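Local structure of cytochrome c, putative (Shewanella oneidensis, 1SP3) at residues M283-Y291 and R420-Y428. The protein is an octaheme cytochrome c that probably acts as a respiratory tetrathionate reductase, passing electrons through its heme groups. Numbering follows the deposited sequence.
With HEC (heme c), chain J.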
# COMPACT_ATOMS: atom_id res chain seq x y z
N MET A 283 10.66 -11.97 8.33
CA MET A 283 10.23 -13.33 8.10
C MET A 283 8.84 -13.59 8.76
O MET A 283 8.70 -14.42 9.71
CB MET A 283 11.36 -14.32 8.48
CG MET A 283 11.25 -15.66 7.74
SD MET A 283 11.52 -15.61 5.88
CE MET A 283 11.29 -17.34 5.69
N VAL A 284 7.82 -12.84 8.27
CA VAL A 284 6.56 -12.70 8.98
C VAL A 284 5.49 -13.61 8.39
O VAL A 284 5.25 -13.61 7.14
CB VAL A 284 6.09 -11.23 8.95
CG1 VAL A 284 4.92 -11.02 9.88
CG2 VAL A 284 7.23 -10.29 9.40
N LYS A 285 4.83 -14.37 9.26
CA LYS A 285 3.67 -15.08 8.83
C LYS A 285 2.55 -14.10 8.70
O LYS A 285 2.33 -13.18 9.53
CB LYS A 285 3.27 -16.14 9.83
CG LYS A 285 4.35 -17.23 10.03
CD LYS A 285 3.98 -18.11 11.21
CE LYS A 285 5.01 -19.27 11.30
NZ LYS A 285 5.04 -19.93 12.65
N PRO A 286 1.80 -14.29 7.63
CA PRO A 286 0.56 -13.54 7.45
C PRO A 286 -0.48 -13.97 8.50
O PRO A 286 -0.38 -15.02 9.05
CB PRO A 286 0.08 -14.00 6.06
CG PRO A 286 1.29 -14.45 5.34
CD PRO A 286 2.14 -15.11 6.44
N GLN A 287 -1.45 -13.09 8.76
CA GLN A 287 -2.77 -13.46 9.34
C GLN A 287 -3.76 -13.87 8.28
O GLN A 287 -3.73 -13.37 7.21
CB GLN A 287 -3.39 -12.19 9.97
CG GLN A 287 -2.40 -11.63 10.88
CD GLN A 287 -2.71 -12.13 12.18
OE1 GLN A 287 -2.16 -13.18 12.58
NE2 GLN A 287 -3.70 -11.50 12.82
N TYR A 288 -4.66 -14.77 8.61
CA TYR A 288 -5.56 -15.29 7.55
C TYR A 288 -6.97 -14.80 7.76
O TYR A 288 -7.45 -14.80 8.90
CB TYR A 288 -5.47 -16.79 7.55
CG TYR A 288 -4.00 -17.15 7.27
CD1 TYR A 288 -3.12 -17.50 8.31
CD2 TYR A 288 -3.50 -17.09 5.99
CE1 TYR A 288 -1.77 -17.80 8.07
CE2 TYR A 288 -2.18 -17.39 5.73
CZ TYR A 288 -1.35 -17.77 6.76
OH TYR A 288 -0.04 -17.99 6.47
N ALA A 289 -7.68 -14.48 6.71
CA ALA A 289 -9.05 -14.06 6.95
C ALA A 289 -9.91 -14.37 5.75
O ALA A 289 -9.41 -14.36 4.63
CB ALA A 289 -9.14 -12.56 7.40
N TRP A 290 -11.19 -14.71 5.99
CA TRP A 290 -12.17 -14.71 4.93
C TRP A 290 -12.15 -13.42 4.14
O TRP A 290 -12.14 -12.30 4.71
CB TRP A 290 -13.60 -14.98 5.45
CG TRP A 290 -13.74 -16.37 6.00
CD1 TRP A 290 -13.83 -16.73 7.33
CD2 TRP A 290 -13.71 -17.58 5.25
NE1 TRP A 290 -13.87 -18.10 7.44
CE2 TRP A 290 -13.77 -18.65 6.18
CE3 TRP A 290 -13.59 -17.87 3.86
CZ2 TRP A 290 -13.79 -19.97 5.78
CZ3 TRP A 290 -13.64 -19.15 3.47
CH2 TRP A 290 -13.72 -20.20 4.41
N TYR A 291 -12.15 -13.56 2.82
CA TYR A 291 -12.21 -12.38 1.98
C TYR A 291 -13.02 -12.68 0.77
O TYR A 291 -12.68 -13.60 0.01
CB TYR A 291 -10.78 -11.94 1.57
CG TYR A 291 -10.66 -10.69 0.66
CD1 TYR A 291 -11.20 -9.45 1.04
CD2 TYR A 291 -10.01 -10.78 -0.58
CE1 TYR A 291 -11.07 -8.33 0.21
CE2 TYR A 291 -9.88 -9.63 -1.43
CZ TYR A 291 -10.40 -8.42 -0.99
OH TYR A 291 -10.32 -7.33 -1.84
N ARG A 420 -1.10 -22.48 11.68
CA ARG A 420 -1.34 -21.36 10.76
C ARG A 420 -2.76 -20.75 10.89
O ARG A 420 -2.91 -19.53 10.84
CB ARG A 420 -1.07 -21.85 9.35
CG ARG A 420 0.41 -21.98 9.07
CD ARG A 420 1.11 -20.61 8.87
NE ARG A 420 2.54 -20.75 8.47
CZ ARG A 420 3.18 -19.84 7.71
NH1 ARG A 420 2.54 -18.73 7.28
NH2 ARG A 420 4.47 -20.02 7.39
N LEU A 421 -3.80 -21.56 11.04
CA LEU A 421 -5.17 -20.99 10.86
C LEU A 421 -5.85 -20.99 12.24
O LEU A 421 -5.66 -21.92 13.04
CB LEU A 421 -6.00 -21.82 9.92
CG LEU A 421 -5.53 -21.83 8.45
CD1 LEU A 421 -6.65 -22.33 7.60
CD2 LEU A 421 -5.07 -20.46 7.88
N ASP A 422 -6.58 -19.95 12.55
CA ASP A 422 -7.21 -19.98 13.85
C ASP A 422 -8.57 -20.50 13.56
O ASP A 422 -9.44 -19.72 13.18
CB ASP A 422 -7.23 -18.59 14.47
CG ASP A 422 -5.80 -18.11 14.80
OD1 ASP A 422 -4.97 -18.91 15.44
OD2 ASP A 422 -5.46 -16.92 14.45
N TRP A 423 -8.73 -21.83 13.68
CA TRP A 423 -10.00 -22.47 13.28
C TRP A 423 -11.30 -21.74 13.79
O TRP A 423 -12.19 -21.42 13.00
CB TRP A 423 -9.99 -23.92 13.69
CG TRP A 423 -8.88 -24.70 12.97
CD1 TRP A 423 -7.79 -25.31 13.54
CD2 TRP A 423 -8.73 -24.86 11.55
NE1 TRP A 423 -7.03 -25.93 12.57
CE2 TRP A 423 -7.57 -25.66 11.34
CE3 TRP A 423 -9.50 -24.46 10.42
CZ2 TRP A 423 -7.16 -26.08 10.04
CZ3 TRP A 423 -9.07 -24.85 9.15
CH2 TRP A 423 -7.93 -25.67 8.98
N GLN A 424 -11.39 -21.46 15.11
CA GLN A 424 -12.66 -20.88 15.63
C GLN A 424 -12.79 -19.42 15.20
O GLN A 424 -13.88 -18.97 14.95
CB GLN A 424 -12.83 -21.03 17.16
CG GLN A 424 -11.90 -22.01 17.78
CD GLN A 424 -12.30 -23.45 17.67
OE1 GLN A 424 -11.43 -24.30 17.39
NE2 GLN A 424 -13.56 -23.75 17.91
N ALA A 425 -11.70 -18.67 15.09
CA ALA A 425 -11.86 -17.27 14.65
C ALA A 425 -12.40 -17.34 13.24
O ALA A 425 -13.08 -16.45 12.83
CB ALA A 425 -10.49 -16.51 14.64
N LEU A 426 -12.01 -18.36 12.46
CA LEU A 426 -12.46 -18.48 11.06
C LEU A 426 -13.90 -19.06 11.05
O LEU A 426 -14.49 -19.19 10.00
CB LEU A 426 -11.50 -19.40 10.20
CG LEU A 426 -10.15 -18.76 9.92
CD1 LEU A 426 -9.16 -19.77 9.39
CD2 LEU A 426 -10.27 -17.58 8.98
N GLY A 427 -14.46 -19.40 12.20
CA GLY A 427 -15.80 -19.98 12.18
C GLY A 427 -15.96 -21.51 12.02
O GLY A 427 -17.12 -22.00 11.84
N TYR A 428 -14.84 -22.24 12.07
CA TYR A 428 -14.85 -23.70 12.09
C TYR A 428 -15.08 -24.17 13.53
O TYR A 428 -14.74 -23.48 14.50
CB TYR A 428 -13.52 -24.26 11.56
CG TYR A 428 -13.41 -24.08 10.03
CD1 TYR A 428 -12.76 -22.98 9.48
CD2 TYR A 428 -14.01 -24.99 9.14
CE1 TYR A 428 -12.71 -22.79 8.14
CE2 TYR A 428 -13.95 -24.80 7.79
CZ TYR A 428 -13.32 -23.70 7.29
OH TYR A 428 -13.28 -23.50 5.94
FE HEC J . -6.86 -29.12 4.71
CHA HEC J . -10.25 -29.28 5.14
CHB HEC J . -6.74 -32.49 4.63
CHC HEC J . -3.59 -29.06 3.63
CHD HEC J . -6.69 -25.89 5.51
NA HEC J . -8.27 -30.61 4.82
C1A HEC J . -9.60 -30.47 5.08
C2A HEC J . -10.18 -31.80 5.30
C3A HEC J . -9.20 -32.70 5.15
C4A HEC J . -7.99 -31.95 4.84
CMA HEC J . -9.27 -34.25 5.32
CAA HEC J . -11.68 -32.03 5.64
CBA HEC J . -12.47 -31.85 4.35
CGA HEC J . -12.20 -32.97 3.33
O1A HEC J . -12.69 -34.16 3.54
O2A HEC J . -11.53 -32.64 2.29
NB HEC J . -5.41 -30.52 4.20
C1B HEC J . -5.63 -31.86 4.21
C2B HEC J . -4.46 -32.50 3.71
C3B HEC J . -3.59 -31.53 3.39
C4B HEC J . -4.19 -30.29 3.72
CMB HEC J . -4.27 -34.07 3.56
CAB HEC J . -2.21 -31.73 2.73
CBB HEC J . -2.14 -32.14 1.42
NC HEC J . -5.38 -27.79 4.62
C1C HEC J . -4.08 -27.93 4.20
C2C HEC J . -3.38 -26.69 4.39
C3C HEC J . -4.24 -25.84 4.94
C4C HEC J . -5.52 -26.51 5.09
CMC HEC J . -1.88 -26.47 4.04
CAC HEC J . -4.11 -24.33 5.37
CBC HEC J . -3.77 -23.20 4.68
ND HEC J . -8.28 -27.78 5.32
C1D HEC J . -7.98 -26.44 5.42
C2D HEC J . -9.23 -25.75 5.48
C3D HEC J . -10.28 -26.80 5.36
C4D HEC J . -9.62 -28.04 5.26
CMD HEC J . -9.47 -24.24 5.60
CAD HEC J . -11.80 -26.60 5.36
CBD HEC J . -12.27 -26.65 3.88
CGD HEC J . -13.75 -26.46 3.90
O1D HEC J . -14.31 -25.59 4.60
O2D HEC J . -14.43 -27.22 3.23
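Leu426 pushes its CD2 methyl into a hollow made by the backbone at Tyr288 O and Ala289 CA and by the pyrrole side of the Trp290 indole, 4.0 Å from Trp290 CD1. A branched leucine is blunt enough to meet backbone and ring together. The indole suits its place as a flat group with a donor on its edge: Trp290 NE1 donates to Leu426 O (2.9 Å), nearly straight at 163° and on a lone pair in the carbonyl plane. Further round the same ring, Trp290 CZ2 lies 3.8 Å from Tyr428 CE1. Leu421 is a forked wedge, CD2 on Tyr288 CG (3.5 Å) and CD1 by the heme side-group carbons CAC and CMD.

Arg420, its chain bent at chi2 (-75°), has N-H groups enough for several acceptors. Its NH1 donates to Tyr288 OH at 2.8 Å, a bent bond (133°), and also to Pro238 O, while Lys285 CG lies over one guanidinium face and Phe239 adds a cation-pi contact. With an alanine in its place, Tyr288 OH and Pro238 O would probably both lose this donor.

Two N-H bonds thus tie strand 287-291 to the loop, leucines fill in between, and the loop's Tyr428 hydroxyl holds heme propionate O1D.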